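Local coordinates for Roadblock/LAMTOR2 domain-containing protein (Streptomyces avermitilis, PDB 3LEQ), which is of unknown function but carries a Roadblock/LC7 domain, a fold often found in proteins that associate with small GTPases or with dynein, at residues A[10-15]-A[106-111]; A[21-26]-A[44-49]; A[51-56]-A[72-77]; A[90-95]-A[110-115]. One frame throughout, in Å; residues are numbered along the deposited sequence. Where two conformers were deposited one is given.

Interaction 1: residues A[10-15]-A[106-111]; sequences TGLVDR and AYQMNM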
loop_
_atom_site.group_PDB
_atom_site.type_symbol
_atom_site.label_atom_id
_atom_site.label_comp_id
_atom_site.label_asym_id
_atom_site.label_seq_id
_atom_site.Cartn_x
_atom_site.Cartn_y
_atom_site.Cartn_z
ATOM N N THR A 10 -4.890 -8.476 -1.466
ATOM C CA THR A 10 -4.651 -9.626 -0.584
ATOM C C THR A 10 -3.642 -10.566 -1.257
ATOM O O THR A 10 -2.760 -11.121 -0.600
ATOM C CB THR A 10 -5.973 -10.349 -0.225
ATOM O OG1 THR A 10 -6.918 -9.382 0.231
ATOM C CG2 THR A 10 -5.765 -11.424 0.879
ATOM N N GLY A 11 -3.764 -10.689 -2.576
ATOM C CA GLY A 11 -2.870 -11.503 -3.399
ATOM C C GLY A 11 -1.437 -11.006 -3.352
ATOM O O GLY A 11 -0.510 -11.800 -3.188
ATOM N N LEU A 12 -1.256 -9.690 -3.475
ATOM C CA LEU A 12 0.073 -9.086 -3.311
ATOM C C LEU A 12 0.679 -9.457 -1.949
ATOM O O LEU A 12 1.827 -9.883 -1.870
ATOM C CB LEU A 12 -0.003 -7.564 -3.439
ATOM C CG LEU A 12 1.279 -6.788 -3.141
ATOM C CD1 LEU A 12 2.269 -6.955 -4.289
ATOM C CD2 LEU A 12 0.986 -5.306 -2.886
ATOM N N VAL A 13 -0.099 -9.279 -0.886
ATOM C CA VAL A 13 0.391 -9.551 0.477
ATOM C C VAL A 13 0.744 -11.040 0.646
ATOM O O VAL A 13 1.766 -11.384 1.268
ATOM C CB VAL A 13 -0.644 -9.123 1.548
ATOM C CG1 VAL A 13 -0.284 -9.695 2.933
ATOM C CG2 VAL A 13 -0.779 -7.619 1.595
ATOM N N ASP A 14 -0.092 -11.911 0.083
ATOM C CA ASP A 14 0.103 -13.362 0.189
ATOM C C ASP A 14 1.333 -13.867 -0.566
ATOM O O ASP A 14 2.093 -14.673 -0.037
ATOM C CB ASP A 14 -1.165 -14.123 -0.245
ATOM C CG ASP A 14 -2.177 -14.288 0.904
ATOM O OD1 ASP A 14 -2.064 -13.556 1.920
ATOM O OD2 ASP A 14 -3.088 -15.149 0.796
ATOM N N ARG A 15 1.527 -13.389 -1.789
ATOM C CA ARG A 15 2.629 -13.862 -2.639
ATOM C C ARG A 15 3.970 -13.253 -2.244
ATOM O O ARG A 15 5.008 -13.911 -2.384
ATOM C CB ARG A 15 2.367 -13.526 -4.109
ATOM C CG ARG A 15 1.140 -14.182 -4.715
ATOM C CD ARG A 15 0.881 -13.637 -6.127
ATOM N NE ARG A 15 0.582 -12.200 -6.156
ATOM C CZ ARG A 15 1.444 -11.228 -6.484
ATOM N NH1 ARG A 15 2.699 -11.492 -6.833
ATOM N NH2 ARG A 15 1.042 -9.972 -6.476
ATOM N N ALA A 106 8.928 -2.438 -5.076
ATOM C CA ALA A 106 8.483 -1.450 -6.060
ATOM C C ALA A 106 8.054 -2.103 -7.377
ATOM O O ALA A 106 7.071 -1.681 -7.971
ATOM C CB ALA A 106 9.528 -0.383 -6.291
ATOM N N TYR A 107 8.788 -3.118 -7.825
ATOM C CA TYR A 107 8.417 -3.865 -9.027
ATOM C C TYR A 107 7.059 -4.538 -8.843
ATOM O O TYR A 107 6.178 -4.432 -9.686
ATOM C CB TYR A 107 9.502 -4.927 -9.361
ATOM C CG TYR A 107 9.036 -5.917 -10.409
ATOM C CD1 TYR A 107 9.085 -5.599 -11.765
ATOM C CD2 TYR A 107 8.497 -7.156 -10.035
ATOM C CE1 TYR A 107 8.634 -6.508 -12.729
ATOM C CE2 TYR A 107 8.031 -8.064 -10.991
ATOM C CZ TYR A 107 8.108 -7.734 -12.328
ATOM O OH TYR A 107 7.649 -8.644 -13.260
ATOM N N GLN A 108 6.874 -5.219 -7.724
ATOM C CA GLN A 108 5.577 -5.868 -7.438
ATOM C C GLN A 108 4.396 -4.880 -7.409
ATOM O O GLN A 108 3.303 -5.175 -7.948
ATOM C CB GLN A 108 5.633 -6.660 -6.118
ATOM C CG GLN A 108 6.511 -7.906 -6.192
ATOM C CD GLN A 108 5.902 -9.014 -7.026
ATOM O OE1 GLN A 108 4.713 -8.993 -7.357
ATOM N NE2 GLN A 108 6.715 -10.008 -7.353
HETATM N N MSE A 109 4.603 -3.721 -6.766
HETATM C CA MSE A 109 3.576 -2.679 -6.725
HETATM C C MSE A 109 3.282 -2.146 -8.126
HETATM O O MSE A 109 2.134 -1.950 -8.483
HETATM C CB MSE A 109 4.011 -1.538 -5.811
HETATM C CG MSE A 109 4.190 -1.965 -4.373
HETATM SE SE MSE A 109 4.890 -0.529 -3.267
HETATM C CE MSE A 109 3.400 0.729 -3.292
ATOM N N ASN A 110 4.330 -1.922 -8.913
ATOM C CA ASN A 110 4.174 -1.420 -10.285
ATOM C C ASN A 110 3.380 -2.424 -11.150
ATOM O O ASN A 110 2.518 -2.029 -11.929
ATOM C CB ASN A 110 5.547 -1.113 -10.917
ATOM C CG ASN A 110 6.174 0.199 -10.402
ATOM O OD1 ASN A 110 5.491 1.076 -9.872
ATOM N ND2 ASN A 110 7.495 0.326 -10.566
HETATM N N MSE A 111 3.647 -3.716 -10.965
HETATM C CA MSE A 111 2.899 -4.772 -11.675
HETATM C C MSE A 111 1.443 -4.803 -11.226
HETATM O O MSE A 111 0.549 -5.004 -12.041
HETATM C CB MSE A 111 3.547 -6.148 -11.476
HETATM C CG MSE A 111 4.952 -6.294 -12.099
HETATM SE SE MSE A 111 5.015 -5.853 -14.034
HETATM C CE MSE A 111 5.814 -4.056 -13.900
HETATM O O HOH W 1 2.219 -7.634 -8.373
#
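Arg-15 and Gln-108 make the polar part of this helix-to-helix contact. NH1 of Arg-15 gives a nearly straight hydrogen bond to OE1 of Gln-108, 3.3 Å long with an N-H...O angle of 173°. The oxygen sits at the edge of the guanidinium and close to its plane, whereas NH1 stands well above the carbonyl plane, 42° out of it. A water completes the bridge, accepting from Arg-15 NH2 at 3.2 Å. It donates to Gln-108 OE1 at 3.0 Å. Its other donation goes to the backbone Gln-108 O, 2.7 Å away. OE1 is thus gripped by two donors. The bend of the glutamine chain at chi2 (-72°) folds the amide back, and its oxygen meets both the guanidinium and the water that also binds Gln-108 O. Beneath this polar layer, Leu-12 CD1 packs on Gln-108 CB, 3.8 Å away. With an alanine here the CB would remain, but the guanidinium would probably lose its direct acceptor and the water one of its anchors. Further in, Leu-12 also touches Val-94, and Met-109 reaches strands 80-85 and 90-96, so both helices are seated on the same face of the sheet. The chemistry passes from apolar at the sheet to polar at the surface, with a neutral amide rather than a carboxylate as the partner of the arginine.

Interaction 2: residues A[21-26]-A[44-49]; sequences HAVVLS and ERLAAT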
loop_
_atom_site.group_PDB
_atom_site.type_symbol
_atom_site.label_atom_id
_atom_site.label_comp_id
_atom_site.label_asym_id
_atom_site.label_seq_id
_atom_site.Cartn_x
_atom_site.Cartn_y
_atom_site.Cartn_z
ATOM N N HIS A 21 1.191 -5.454 4.527
ATOM C CA HIS A 21 -0.166 -4.933 4.344
ATOM C C HIS A 21 -0.187 -4.008 3.144
ATOM O O HIS A 21 0.852 -3.463 2.769
ATOM C CB HIS A 21 -0.666 -4.143 5.573
ATOM C CG HIS A 21 -0.476 -4.852 6.878
ATOM N ND1 HIS A 21 -1.179 -5.989 7.217
ATOM C CD2 HIS A 21 0.330 -4.580 7.931
ATOM C CE1 HIS A 21 -0.795 -6.401 8.414
ATOM N NE2 HIS A 21 0.121 -5.564 8.870
ATOM N N ALA A 22 -1.376 -3.829 2.570
ATOM C CA ALA A 22 -1.594 -2.927 1.448
ATOM C C ALA A 22 -2.979 -2.295 1.485
ATOM O O ALA A 22 -3.962 -2.945 1.863
ATOM C CB ALA A 22 -1.382 -3.678 0.119
ATOM N N VAL A 23 -3.054 -1.027 1.098
ATOM C CA VAL A 23 -4.337 -0.340 0.938
ATOM C C VAL A 23 -4.316 0.499 -0.324
ATOM O O VAL A 23 -3.237 0.868 -0.825
ATOM C CB VAL A 23 -4.665 0.611 2.137
ATOM C CG1 VAL A 23 -4.782 -0.156 3.427
ATOM C CG2 VAL A 23 -3.615 1.722 2.296
ATOM N N VAL A 24 -5.506 0.815 -0.820
ATOM C CA VAL A 24 -5.655 1.824 -1.863
ATOM C C VAL A 24 -6.534 2.960 -1.295
ATOM O O VAL A 24 -7.626 2.714 -0.768
ATOM C CB VAL A 24 -6.265 1.252 -3.140
ATOM C CG1 VAL A 24 -6.577 2.379 -4.128
ATOM C CG2 VAL A 24 -5.320 0.213 -3.770
ATOM N N LEU A 25 -6.017 4.179 -1.359
ATOM C CA LEU A 25 -6.694 5.346 -0.794
ATOM C C LEU A 25 -7.148 6.259 -1.925
ATOM O O LEU A 25 -6.424 6.433 -2.900
ATOM C CB LEU A 25 -5.736 6.103 0.139
ATOM C CG LEU A 25 -4.988 5.256 1.189
ATOM C CD1 LEU A 25 -3.973 6.127 1.930
ATOM C CD2 LEU A 25 -5.968 4.585 2.194
ATOM N N SER A 26 -8.324 6.870 -1.774
ATOM C CA SER A 26 -8.825 7.837 -2.740
ATOM C C SER A 26 -8.091 9.150 -2.516
ATOM O O SER A 26 -7.390 9.306 -1.516
ATOM C CB SER A 26 -10.324 8.059 -2.533
ATOM O OG SER A 26 -10.541 8.721 -1.292
ATOM N N GLU A 44 -6.874 2.360 8.572
ATOM C CA GLU A 44 -7.139 3.780 8.735
ATOM C C GLU A 44 -5.966 4.508 9.419
ATOM O O GLU A 44 -5.720 5.668 9.134
ATOM C CB GLU A 44 -8.463 4.005 9.475
ATOM C CG GLU A 44 -9.705 3.577 8.671
ATOM C CD GLU A 44 -11.001 3.821 9.385
ATOM O OE1 GLU A 44 -11.012 3.830 10.635
ATOM O OE2 GLU A 44 -12.036 3.983 8.698
ATOM N N ARG A 45 -5.232 3.821 10.286
ATOM C CA ARG A 45 -3.986 4.371 10.829
ATOM C C ARG A 45 -2.933 4.583 9.737
ATOM O O ARG A 45 -2.265 5.632 9.706
ATOM C CB ARG A 45 -3.425 3.466 11.919
ATOM C CG ARG A 45 -2.432 4.161 12.834
ATOM C CD ARG A 45 -2.019 3.287 14.025
ATOM N NE ARG A 45 -2.014 4.013 15.300
ATOM C CZ ARG A 45 -1.231 5.053 15.596
ATOM N NH1 ARG A 45 -0.369 5.539 14.703
ATOM N NH2 ARG A 45 -1.328 5.622 16.789
ATOM N N LEU A 46 -2.787 3.596 8.841
ATOM C CA LEU A 46 -1.926 3.749 7.675
ATOM C C LEU A 46 -2.471 4.865 6.792
ATOM O O LEU A 46 -1.701 5.685 6.268
ATOM C CB LEU A 46 -1.832 2.446 6.875
ATOM C CG LEU A 46 -0.911 2.420 5.654
ATOM C CD1 LEU A 46 0.491 2.928 5.980
ATOM C CD2 LEU A 46 -0.870 0.989 5.113
ATOM N N ALA A 47 -3.800 4.931 6.671
ATOM C CA ALA A 47 -4.411 5.957 5.836
ATOM C C ALA A 47 -4.141 7.350 6.387
ATOM O O ALA A 47 -3.894 8.277 5.611
ATOM C CB ALA A 47 -5.911 5.701 5.653
ATOM N N ALA A 48 -4.177 7.499 7.716
ATOM C CA ALA A 48 -3.930 8.802 8.359
ATOM C C ALA A 48 -2.478 9.225 8.135
ATOM O O ALA A 48 -2.193 10.406 7.905
ATOM C CB ALA A 48 -4.255 8.748 9.862
ATOM N N THR A 49 -1.563 8.263 8.215
ATOM C CA THR A 49 -0.151 8.537 7.955
ATOM C C THR A 49 0.098 8.959 6.502
ATOM O O THR A 49 0.830 9.915 6.233
ATOM C CB THR A 49 0.723 7.297 8.270
ATOM O OG1 THR A 49 0.500 6.904 9.623
ATOM C CG2 THR A 49 2.199 7.624 8.122
#
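Val-23 and Leu-25, alternate residues of strand 19-26, meet Leu-46 and Ala-47 of helix 40-55 in a wholly buried apolar contact. Val-23 CG2 lies 4.0 Å from Leu-46 CD2, the two side chains running alongside each other and pointing opposite ways. The first torsion of Val-23 (chi1 -62°) puts CG2 where this leucine methyl meets it. The other pair is tighter: Leu-25 CD2 comes to 3.6 Å from Ala-47 CB, and its other methyl, CD1, approaches Ala-47 CA at 3.9 Å. Both branches of Leu-25 thus touch the alanine, and the small side chain is consistent with the close approach of helix and strand, the CA atoms of Leu-25 and Ala-47 being 7.0 Å apart.

The helix segment adds a side-chain hydrogen bond of its own. The hydroxyl of Thr-49 donates back to the carbonyl oxygen of Arg-45, OG1 to O 3.0 Å, while the Thr-49 backbone N reaches that same oxygen from the other face of the carbonyl plane. One acceptor thus takes two donors from a single residue.

Around the pair, Phe-38 touches both Val-23 and Leu-46 and stacks with His-21. Strand 19-26 lies between strands 31-34 and 90-96; Val-31 touches Leu-25 and Ala-47 from one, Val-93 touches Val-23 and Leu-25 from the other, and helix 40-55 runs over them.

Interaction 3: residues A[51-56]-A[72-77]; sequences SGLMSL and ALIEMG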
loop_
_atom_site.group_PDB
_atom_site.type_symbol
_atom_site.label_atom_id
_atom_site.label_comp_id
_atom_site.label_asym_id
_atom_site.label_seq_id
_atom_site.Cartn_x
_atom_site.Cartn_y
_atom_site.Cartn_z
ATOM N N SER A 51 -2.042 10.211 4.348
ATOM C CA SER A 51 -2.700 11.480 4.080
ATOM C C SER A 51 -1.862 12.651 4.660
ATOM O O SER A 51 -1.774 13.726 4.058
ATOM C CB SER A 51 -4.154 11.421 4.593
ATOM O OG SER A 51 -4.534 12.584 5.319
ATOM N N GLY A 52 -1.203 12.409 5.796
ATOM C CA GLY A 52 -0.294 13.397 6.388
ATOM C C GLY A 52 0.929 13.584 5.505
ATOM O O GLY A 52 1.431 14.692 5.373
ATOM N N LEU A 53 1.418 12.483 4.928
ATOM C CA LEU A 53 2.576 12.493 4.028
ATOM C C LEU A 53 2.342 13.366 2.820
ATOM O O LEU A 53 3.217 14.118 2.375
ATOM C CB LEU A 53 2.860 11.078 3.535
ATOM C CG LEU A 53 4.123 10.398 4.012
ATOM C CD1 LEU A 53 4.165 8.988 3.434
ATOM C CD2 LEU A 53 5.297 11.190 3.526
HETATM N N MSE A 54 1.133 13.269 2.299
HETATM C CA MSE A 54 0.776 13.976 1.092
HETATM C C MSE A 54 0.268 15.378 1.341
HETATM O O MSE A 54 0.077 16.140 0.400
HETATM C CB MSE A 54 -0.235 13.160 0.332
HETATM C CG MSE A 54 0.347 11.822 -0.017
HETATM SE SE MSE A 54 -0.753 11.041 -1.344
HETATM C CE MSE A 54 -2.203 10.346 -0.214
ATOM N N SER A 55 0.049 15.714 2.603
ATOM C CA SER A 55 -0.209 17.097 2.964
ATOM C C SER A 55 1.112 17.864 3.045
ATOM O O SER A 55 1.180 19.022 2.652
ATOM C CB SER A 55 -0.988 17.174 4.268
ATOM O OG SER A 55 -2.368 16.959 4.016
ATOM N N LEU A 56 2.154 17.196 3.539
ATOM C CA LEU A 56 3.517 17.740 3.551
ATOM C C LEU A 56 4.063 17.925 2.136
ATOM O O LEU A 56 3.938 18.994 1.535
ATOM C CB LEU A 56 4.452 16.819 4.342
ATOM C CG LEU A 56 4.188 16.623 5.840
ATOM C CD1 LEU A 56 5.081 15.549 6.372
ATOM C CD2 LEU A 56 4.379 17.913 6.651
ATOM N N ALA A 72 6.113 8.122 -2.613
ATOM C CA ALA A 72 6.887 8.372 -1.404
ATOM C C ALA A 72 7.432 7.044 -0.927
ATOM O O ALA A 72 6.799 6.021 -1.105
ATOM C CB ALA A 72 6.023 8.992 -0.330
ATOM N N LEU A 73 8.608 7.088 -0.317
ATOM C CA LEU A 73 9.236 5.923 0.284
ATOM C C LEU A 73 9.826 6.420 1.597
ATOM O O LEU A 73 10.598 7.388 1.608
ATOM C CB LEU A 73 10.347 5.410 -0.629
ATOM C CG LEU A 73 11.232 4.228 -0.244
ATOM C CD1 LEU A 73 12.002 3.822 -1.475
ATOM C CD2 LEU A 73 12.210 4.583 0.860
ATOM N N ILE A 74 9.445 5.783 2.700
ATOM C CA ILE A 74 9.961 6.154 4.013
ATOM C C ILE A 74 10.512 4.865 4.573
ATOM O O ILE A 74 9.767 3.894 4.695
ATOM C CB ILE A 74 8.847 6.632 4.971
ATOM C CG1 ILE A 74 7.877 7.624 4.298
ATOM C CG2 ILE A 74 9.445 7.172 6.259
ATOM C CD1 ILE A 74 8.495 8.889 3.779
ATOM N N GLU A 75 11.806 4.865 4.890
ATOM C CA GLU A 75 12.472 3.762 5.568
ATOM C C GLU A 75 12.609 4.080 7.048
ATOM O O GLU A 75 13.085 5.157 7.422
ATOM C CB GLU A 75 13.872 3.534 4.982
ATOM C CG GLU A 75 14.672 2.439 5.698
ATOM C CD GLU A 75 16.061 2.204 5.109
ATOM O OE1 GLU A 75 16.683 1.193 5.474
ATOM O OE2 GLU A 75 16.531 3.011 4.282
HETATM N N MSE A 76 12.215 3.130 7.888
HETATM C CA MSE A 76 12.455 3.219 9.321
HETATM C C MSE A 76 13.007 1.893 9.817
HETATM O O MSE A 76 13.314 1.015 9.002
HETATM C CB MSE A 76 11.174 3.613 10.055
HETATM C CG MSE A 76 9.909 2.994 9.488
HETATM SE SE MSE A 76 8.459 4.292 9.437
HETATM C CE MSE A 76 7.178 3.302 8.334
ATOM N N GLY A 77 13.159 1.753 11.137
ATOM C CA GLY A 77 13.523 0.466 11.738
ATOM C C GLY A 77 12.488 -0.603 11.405
ATOM O O GLY A 77 12.832 -1.730 11.028
#
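Leu-53 of helix 40-55 reaches over strand 71-75, an outermost strand of this chain's sheet, where both its methyls find partners. It meets Ile-74 tip to tip: CD2 of Leu-53 is 3.9 Å from Ile-74 CD1, and CD1 of Leu-53 lies 4.0 Å from Ile-74 CG1. CD1 of Leu-53 also touches Ala-72 CB at 4.2 Å, so a single leucine spans two residues that project from the same side of the strand. The isoleucine carries CG1 anti to its carbonyl carbon (chi1 -46°), which brings CD1 up to the leucine. The contact is small and purely apolar, and the three side chains are only partly buried.

Leu-53 touches Leu-81 as well, on the neighbouring strand 80-85, to which Ala-72 and Ile-74 are joined by backbone hydrogen bonds. Leu-53 thereby bridges strands 71-75 and 80-85. A central helix laid across an antiparallel sheet, with an outer strand following it in the chain, is typical of the Roadblock/LC7 fold; in relatives this helix and outer strand commonly form the dimer surface, and a similar use here is possible.

Interaction 4: residues A[90-95]-A[110-115]; sequences AHLVVL and NMLVKK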
loop_
_atom_site.group_PDB
_atom_site.type_symbol
_atom_site.label_atom_id
_atom_site.label_comp_id
_atom_site.label_asym_id
_atom_site.label_seq_id
_atom_site.Cartn_x
_atom_site.Cartn_y
_atom_site.Cartn_z
ATOM N N ALA A 90 -6.294 7.952 -6.917
ATOM C CA ALA A 90 -5.956 7.022 -5.835
ATOM C C ALA A 90 -4.466 6.758 -5.686
ATOM O O ALA A 90 -3.689 6.938 -6.622
ATOM C CB ALA A 90 -6.691 5.667 -6.028
ATOM N N HIS A 91 -4.087 6.261 -4.521
ATOM C CA HIS A 91 -2.723 5.851 -4.257
ATOM C C HIS A 91 -2.692 4.462 -3.623
ATOM O O HIS A 91 -3.534 4.138 -2.775
ATOM C CB HIS A 91 -2.034 6.841 -3.313
ATOM C CG HIS A 91 -1.629 8.116 -3.974
ATOM N ND1 HIS A 91 -2.491 9.176 -4.140
ATOM C CD2 HIS A 91 -0.448 8.499 -4.519
ATOM C CE1 HIS A 91 -1.858 10.162 -4.748
ATOM N NE2 HIS A 91 -0.616 9.775 -4.986
ATOM N N LEU A 92 -1.728 3.645 -4.049
ATOM C CA LEU A 92 -1.478 2.362 -3.427
ATOM C C LEU A 92 -0.462 2.579 -2.321
ATOM O O LEU A 92 0.594 3.242 -2.543
ATOM C CB LEU A 92 -0.894 1.377 -4.474
ATOM C CG LEU A 92 -0.411 0.013 -3.944
ATOM C CD1 LEU A 92 -1.585 -0.818 -3.389
ATOM C CD2 LEU A 92 0.324 -0.762 -5.078
ATOM N N VAL A 93 -0.736 2.033 -1.135
ATOM C CA VAL A 93 0.171 2.234 -0.019
ATOM C C VAL A 93 0.487 0.876 0.570
ATOM O O VAL A 93 -0.405 0.102 0.847
ATOM C CB VAL A 93 -0.427 3.141 1.088
ATOM C CG1 VAL A 93 0.600 3.414 2.157
ATOM C CG2 VAL A 93 -0.995 4.477 0.496
ATOM N N VAL A 94 1.760 0.600 0.783
ATOM C CA VAL A 94 2.191 -0.701 1.281
ATOM C C VAL A 94 3.062 -0.527 2.517
ATOM O O VAL A 94 3.846 0.443 2.582
ATOM C CB VAL A 94 2.971 -1.464 0.168
ATOM C CG1 VAL A 94 3.941 -2.489 0.748
ATOM C CG2 VAL A 94 1.991 -2.133 -0.810
ATOM N N LEU A 95 2.939 -1.460 3.460
ATOM C CA LEU A 95 3.885 -1.602 4.574
ATOM C C LEU A 95 4.699 -2.879 4.347
ATOM O O LEU A 95 4.135 -3.962 4.138
ATOM C CB LEU A 95 3.179 -1.650 5.934
ATOM C CG LEU A 95 2.569 -0.342 6.461
ATOM C CD1 LEU A 95 1.739 -0.603 7.703
ATOM C CD2 LEU A 95 3.643 0.744 6.738
ATOM N N ASN A 110 4.330 -1.922 -8.913
ATOM C CA ASN A 110 4.174 -1.420 -10.285
ATOM C C ASN A 110 3.380 -2.424 -11.150
ATOM O O ASN A 110 2.518 -2.029 -11.929
ATOM C CB ASN A 110 5.547 -1.113 -10.917
ATOM C CG ASN A 110 6.174 0.199 -10.402
ATOM O OD1 ASN A 110 5.491 1.076 -9.872
ATOM N ND2 ASN A 110 7.495 0.326 -10.566
HETATM N N MSE A 111 3.647 -3.716 -10.965
HETATM C CA MSE A 111 2.899 -4.772 -11.675
HETATM C C MSE A 111 1.443 -4.803 -11.226
HETATM O O MSE A 111 0.549 -5.004 -12.041
HETATM C CB MSE A 111 3.547 -6.148 -11.476
HETATM C CG MSE A 111 4.952 -6.294 -12.099
HETATM SE SE MSE A 111 5.015 -5.853 -14.034
HETATM C CE MSE A 111 5.814 -4.056 -13.900
ATOM N N LEU A 112 1.204 -4.591 -9.935
ATOM C CA LEU A 112 -0.162 -4.541 -9.396
ATOM C C LEU A 112 -0.965 -3.382 -10.012
ATOM O O LEU A 112 -2.107 -3.560 -10.428
ATOM C CB LEU A 112 -0.134 -4.423 -7.866
ATOM C CG LEU A 112 -1.493 -4.345 -7.154
ATOM C CD1 LEU A 112 -2.364 -5.535 -7.510
ATOM C CD2 LEU A 112 -1.345 -4.200 -5.645
ATOM N N VAL A 113 -0.363 -2.186 -10.048
ATOM C CA VAL A 113 -1.023 -0.996 -10.607
ATOM C C VAL A 113 -1.369 -1.224 -12.087
ATOM O O VAL A 113 -2.394 -0.775 -12.576
ATOM C CB VAL A 113 -0.157 0.291 -10.407
ATOM C CG1 VAL A 113 -0.692 1.485 -11.228
ATOM C CG2 VAL A 113 -0.077 0.654 -8.909
ATOM N N LYS A 114 -0.505 -1.959 -12.778
ATOM C CA LYS A 114 -0.705 -2.296 -14.173
ATOM C C LYS A 114 -1.927 -3.190 -14.283
ATOM O O LYS A 114 -2.732 -3.031 -15.196
ATOM C CB LYS A 114 0.520 -3.064 -14.681
ATOM C CG LYS A 114 1.088 -2.561 -15.969
ATOM C CD LYS A 114 2.121 -1.470 -15.733
ATOM C CE LYS A 114 2.477 -0.796 -17.056
ATOM N NZ LYS A 114 3.769 -0.061 -16.983
ATOM N N LYS A 115 -2.061 -4.133 -13.344
ATOM C CA LYS A 115 -3.137 -5.129 -13.413
ATOM C C LYS A 115 -4.505 -4.510 -13.169
ATOM O O LYS A 115 -5.497 -4.990 -13.699
ATOM C CB LYS A 115 -2.900 -6.297 -12.448
#
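No ring or other flat side chain takes part where Leu-92 meets Leu-112 and Val-113; the contact is made by branched aliphatic groups alone. The one ring in the strand segment, that of His-91, points away from helix 102-115 and lies on the other side of the sheet, the side of helix 40-55. CG of Leu-92 is anti to the backbone N (chi1 173°), which carries its methyls up to the helix. CD2 of Leu-92 does most of the touching, 3.9 Å from Leu-112 CD2 and 4.1 Å from Val-113 CG2. CD1 of Leu-92 lies 4.1 Å from the same Leu-112 CD2, so the two leucines, roughly perpendicular, put one methyl of the helix against both methyls of the strand. Val-113 instead lies alongside Leu-92, pointing the other way. Leu-112 has two conformers, so its contacts are less certain.

In the Roadblock/LC7 fold the first and last helices share one face of the central antiparallel sheet, and Leu-92 serves that arrangement directly: it also touches Leu-9 of helix 4-15, while Leu-112 touches Leu-8, Leu-9 and Leu-12. Val-93, next along strand 90-96, faces the reverse side and packs on Leu-46 and Ala-50 of helix 40-55. Backbone hydrogen bonding joins Leu-92 to Thr-84 on the neighbouring strand 80-85.

In the fold
Interactions 1 and 4 share helix 102-115, with centres about 8 Å apart, and their apolar parts form one layer: Met-109 CB is 3.8 Å from Leu-92 CD2. Interactions 2 and 3 follow one another along helix 40-55 on the other face of the sheet, their centres about 11 Å apart. The sheet joins the two sides. Strands 19-26 and 90-96 are neighbours, and Leu-25 O probably accepts a hydrogen bond from His-91 N at 2.9 Å, linking interaction 2 to interaction 4. Interaction 1 touches interaction 2 where Val-13 CG2 lies 3.9 Å from His-21 CA. Met-54 SE, 3.7 Å from His-91 CE1, connects interaction 3 to interaction 4. Interactions 1 and 3, with centres about 19 Å apart, do not touch.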